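PDB 4QO6: adenylate cyclase-like protein, which forms part of the inner-membrane ring of the Chlamydia trachomatis type III secretion system, the chain here being a piece of its extended periplasmic region. Local coordinates for residues R26-K31 / Q35-G40; H17-Q20 / T24-F27. One frame throughout, in Å; residues are numbered along the deposited sequence.

Contact 1 of 2, residues R26-K31 / Q35-G40; sequences RFTFNK and QLFLIG
Strands 26-30 and 35-39, at one margin of the mixed sheet in the PD1 domain, form a beta hairpin whose two faces differ in chemistry. Arg26 with Ile39, Thr28 with Phe37 and Asn30 with Gln35 are its hydrogen-bonded pairs; Phe27 with Leu38 and Phe29 with Leu36 alternate with them as non-hydrogen-bonded pairs. Arg26 N donates to Ile39 O and Phe37 N to Thr28 O, both at 2.9 Å. Beside the turn Asn30 N donates to Gln35 O, but the return bond from Gln35 N to Asn30 O is weak (3.5 Å, 140°).

On the face turned to helix 10-19, Leu36 CD1 touches both phenylalanines, lying 3.9 Å from Phe27 CD2 and 4.1 Å from Phe29 CB. Leu38 CD2 comes within 3.9 Å of Phe27 CB. With CG opposite its own backbone N (chi1 173°), Phe29 brings its ring obliquely to the neighbouring main chain, CD1 3.4 Å from Gln35 O. On the other face, Thr28 and Phe37 lie side by side; a chi1 of 62° sets the hydroxyl between backbone N and carbonyl carbon, with Thr28 OG1 3.5 Å from Phe37 CB. A water accepts weakly from Asn30 ND2 and donates to Gln35 OE1, while Gln35 NE2 bonds Ser63 OG and Asn30 OD1 takes the N-H of Asn32.

Backbone bonds thus set the register, and apolar contacts on one face add to it: Phe27 and Phe29 meet Leu11, Ile15 and Ile19 of the helix and Leu38 packs on Val64 and Val68 of strand 63-70, while the other face mixes polar side chains with Phe37 and Ile39.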
# COMPACT_ATOMS: atom_id res chain seq x y z
N ARG A 26 -7.44 1.41 26.38
CA ARG A 26 -7.10 1.89 27.71
C ARG A 26 -8.36 2.26 28.51
O ARG A 26 -9.44 2.33 27.96
CB ARG A 26 -6.16 3.11 27.61
CG ARG A 26 -4.88 2.87 26.80
CD ARG A 26 -3.91 1.85 27.47
NE ARG A 26 -2.67 1.71 26.66
CZ ARG A 26 -2.43 0.76 25.77
NH1 ARG A 26 -3.31 -0.20 25.55
NH2 ARG A 26 -1.28 0.73 25.11
N PHE A 27 -8.24 2.49 29.79
CA PHE A 27 -9.40 2.84 30.66
C PHE A 27 -9.03 3.61 31.91
O PHE A 27 -7.90 3.60 32.34
CB PHE A 27 -10.08 1.54 31.18
CG PHE A 27 -9.24 0.79 32.19
CD1 PHE A 27 -8.20 -0.00 31.78
CD2 PHE A 27 -9.49 0.90 33.56
CE1 PHE A 27 -7.41 -0.75 32.71
CE2 PHE A 27 -8.70 0.19 34.50
CZ PHE A 27 -7.65 -0.63 34.07
N THR A 28 -10.06 4.12 32.56
CA THR A 28 -9.97 4.62 33.93
C THR A 28 -11.28 4.19 34.54
O THR A 28 -12.28 4.13 33.85
CB THR A 28 -9.81 6.19 34.03
OG1 THR A 28 -10.95 6.85 33.45
CG2 THR A 28 -8.55 6.65 33.27
N PHE A 29 -11.23 3.79 35.81
CA PHE A 29 -12.40 3.25 36.51
C PHE A 29 -12.54 4.08 37.76
O PHE A 29 -11.63 4.14 38.58
CB PHE A 29 -12.25 1.76 36.88
CG PHE A 29 -13.40 1.24 37.74
CD1 PHE A 29 -14.69 1.14 37.22
CD2 PHE A 29 -13.20 0.92 39.08
CE1 PHE A 29 -15.75 0.72 38.01
CE2 PHE A 29 -14.26 0.48 39.89
CZ PHE A 29 -15.53 0.39 39.35
N ASN A 30 -13.69 4.73 37.87
CA ASN A 30 -14.00 5.59 39.00
C ASN A 30 -14.85 4.85 40.01
O ASN A 30 -16.06 4.84 39.91
CB ASN A 30 -14.74 6.84 38.51
CG ASN A 30 -15.16 7.76 39.64
OD1 ASN A 30 -14.91 7.49 40.82
ND2 ASN A 30 -15.82 8.84 39.28
N LYS A 31 -14.18 4.24 40.98
CA LYS A 31 -14.79 3.52 42.11
C LYS A 31 -15.90 4.21 42.95
O LYS A 31 -16.67 3.52 43.59
CB LYS A 31 -13.68 3.13 43.07
CG LYS A 31 -14.08 2.10 44.09
CD LYS A 31 -12.84 1.37 44.62
CE LYS A 31 -11.70 2.33 44.96
NZ LYS A 31 -12.09 3.53 45.76
N GLN A 35 -18.16 3.85 37.32
CA GLN A 35 -18.09 4.19 35.92
C GLN A 35 -16.76 3.78 35.28
O GLN A 35 -15.69 4.11 35.80
CB GLN A 35 -18.27 5.70 35.72
CG GLN A 35 -18.02 6.11 34.28
CD GLN A 35 -18.85 7.29 33.86
OE1 GLN A 35 -18.40 8.44 33.93
NE2 GLN A 35 -20.07 7.02 33.42
N LEU A 36 -16.86 3.08 34.16
CA LEU A 36 -15.68 2.76 33.35
C LEU A 36 -15.62 3.69 32.15
O LEU A 36 -16.57 3.79 31.38
CB LEU A 36 -15.73 1.31 32.88
CG LEU A 36 -14.50 0.70 32.20
CD1 LEU A 36 -13.32 0.50 33.10
CD2 LEU A 36 -14.86 -0.64 31.59
N PHE A 37 -14.50 4.35 31.98
CA PHE A 37 -14.27 5.14 30.78
C PHE A 37 -13.28 4.38 29.89
O PHE A 37 -12.19 4.09 30.31
CB PHE A 37 -13.69 6.48 31.23
CG PHE A 37 -13.22 7.36 30.11
CD1 PHE A 37 -11.93 7.32 29.70
CD2 PHE A 37 -14.04 8.31 29.58
CE1 PHE A 37 -11.46 8.18 28.71
CE2 PHE A 37 -13.58 9.20 28.61
CZ PHE A 37 -12.28 9.11 28.16
N LEU A 38 -13.68 4.06 28.67
CA LEU A 38 -12.83 3.38 27.70
C LEU A 38 -12.41 4.29 26.54
O LEU A 38 -13.28 4.98 25.95
CB LEU A 38 -13.64 2.28 27.05
CG LEU A 38 -14.07 1.11 27.94
CD1 LEU A 38 -14.87 0.09 27.15
CD2 LEU A 38 -12.81 0.49 28.54
N ILE A 39 -11.14 4.18 26.15
CA ILE A 39 -10.62 4.84 24.96
C ILE A 39 -9.72 3.91 24.15
O ILE A 39 -9.26 2.89 24.67
CB ILE A 39 -9.91 6.18 25.36
CG1 ILE A 39 -9.74 7.10 24.15
CG2 ILE A 39 -8.55 6.00 25.99
CD1 ILE A 39 -9.38 8.53 24.54
N GLY A 40 -9.51 4.24 22.87
CA GLY A 40 -8.54 3.55 21.95
C GLY A 40 -9.24 3.08 20.67
O GLY A 40 -10.19 3.71 20.28
O HOH W 1 -16.75 9.10 35.94

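Contact 2 of 2, residues H17-Q20 / T24-F27; sequences HVIQ and TVRF
Ile19 of helix 10-19 reaches over to Val25 and Phe27 and illustrates how a single branched side chain can join a helix to the strand that follows it. Its CB starts the contact, 4.3 Å from Val25 CG1. From there CG1 takes the position between backbone N and carbonyl carbon (chi1 68°), which places the longer branch beside Val25 and Phe27, whereas CG2 sits beside the backbone N. A chi2 of 144°, well off a staggered value, then carries CD1 to the rim of the Phe27 ring.

That methyl does most of the touching. Ile19 CD1 arrives near the ring plane, at the edge, 3.4 Å from Phe27 CD1 and 3.7 Å from Phe27 CE1, with the two side chains crossing at about a right angle. The packing is tight. The same methyl also lies 3.7 Å from Val25 O.

This carbonyl has polar company too: Arg26 folds back so that its NH1 donates to Val25 O at 3.0 Å. Val25 O lies close to the guanidinium plane, but NH1 stands 62° out of the carbonyl plane, so the bond does not use a lone pair. A water stands within bonding distance of both Val25 O and Ile19 O, though it has more acceptors around it than protons to give.

Ile19 therefore fills the junction between helix 10-19 and strand 26-30, while the preceding Val18 packs on Lys54 and Val55 of helix 45-56 and Thr24 OG1 bonds His41 N.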
# COMPACT_ATOMS: atom_id res chain seq x y z
N HIS A 17 -8.33 -8.34 32.17
CA HIS A 17 -8.54 -9.64 31.49
C HIS A 17 -9.38 -9.40 30.23
O HIS A 17 -9.20 -10.00 29.17
CB HIS A 17 -9.23 -10.63 32.44
CG HIS A 17 -9.67 -11.90 31.79
ND1 HIS A 17 -8.79 -12.90 31.45
CD2 HIS A 17 -10.90 -12.34 31.44
CE1 HIS A 17 -9.45 -13.90 30.89
NE2 HIS A 17 -10.74 -13.59 30.88
N VAL A 18 -10.30 -8.47 30.36
CA VAL A 18 -11.12 -8.08 29.24
C VAL A 18 -10.26 -7.23 28.30
O VAL A 18 -10.00 -7.62 27.17
CB VAL A 18 -12.37 -7.35 29.70
CG1 VAL A 18 -13.26 -7.06 28.51
CG2 VAL A 18 -13.18 -8.18 30.68
N ILE A 19 -9.81 -6.06 28.75
CA ILE A 19 -9.32 -5.08 27.77
C ILE A 19 -8.02 -5.51 27.05
O ILE A 19 -7.81 -5.15 25.89
CB ILE A 19 -9.22 -3.67 28.37
CG1 ILE A 19 -8.13 -3.58 29.42
CG2 ILE A 19 -10.56 -3.23 28.93
CD1 ILE A 19 -7.44 -2.25 29.36
N GLN A 20 -7.24 -6.42 27.68
CA GLN A 20 -6.01 -7.03 27.08
C GLN A 20 -6.26 -7.72 25.76
O GLN A 20 -5.36 -7.84 24.93
CB GLN A 20 -5.35 -8.06 28.01
CG GLN A 20 -6.10 -9.39 28.14
CD GLN A 20 -5.27 -10.49 28.83
OE1 GLN A 20 -5.32 -10.63 30.06
NE2 GLN A 20 -4.48 -11.25 28.04
N THR A 24 -4.45 -1.60 22.18
CA THR A 24 -4.63 -0.14 22.21
C THR A 24 -5.72 0.33 23.14
O THR A 24 -5.87 1.57 23.36
CB THR A 24 -4.88 0.50 20.87
OG1 THR A 24 -6.19 0.18 20.44
CG2 THR A 24 -3.87 0.06 19.80
N VAL A 25 -6.55 -0.57 23.65
CA VAL A 25 -7.62 -0.08 24.49
C VAL A 25 -7.06 0.23 25.86
O VAL A 25 -6.21 -0.55 26.37
CB VAL A 25 -8.77 -0.99 24.57
CG1 VAL A 25 -9.78 -0.49 25.60
CG2 VAL A 25 -9.43 -1.11 23.22
N ARG A 26 -7.44 1.41 26.38
CA ARG A 26 -7.10 1.89 27.71
C ARG A 26 -8.36 2.26 28.51
O ARG A 26 -9.44 2.33 27.96
CB ARG A 26 -6.16 3.11 27.61
CG ARG A 26 -4.88 2.87 26.80
CD ARG A 26 -3.91 1.85 27.47
NE ARG A 26 -2.67 1.71 26.66
CZ ARG A 26 -2.43 0.76 25.77
NH1 ARG A 26 -3.31 -0.20 25.55
NH2 ARG A 26 -1.28 0.73 25.11
N PHE A 27 -8.24 2.49 29.79
CA PHE A 27 -9.40 2.84 30.66
C PHE A 27 -9.03 3.61 31.91
O PHE A 27 -7.90 3.60 32.34
CB PHE A 27 -10.08 1.54 31.18
CG PHE A 27 -9.24 0.79 32.19
CD1 PHE A 27 -8.20 -0.00 31.78
CD2 PHE A 27 -9.49 0.90 33.56
CE1 PHE A 27 -7.41 -0.75 32.71
CE2 PHE A 27 -8.70 0.19 34.50
CZ PHE A 27 -7.65 -0.63 34.07
O HOH W 2 -5.56 -3.26 26.00

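In the fold
Both contacts use strand 26-30 of the PD1 domain, their centres about 9 Å apart, towards one end of the elongated chain. Contact 1 is mainly a surface contact, although its two leucines are buried; contact 2 is smaller and partly buried, with Ile19 and Val25 inside. The chemistry follows the place: between neighbouring strands main-chain hydrogen bonds are joined by apolar packing on one face, whereas from helix to strand apolar packing acts without a direct hydrogen bond. Arg26 and Phe27 belong to both: Arg26 gives contact 1 a backbone rung and contact 2 a marginal touch; Phe27 uses CB and CD2 in the hairpin, CD1 and CE1 against the helix. Ile39 O also meets Val25 CG1 at 3.5 Å.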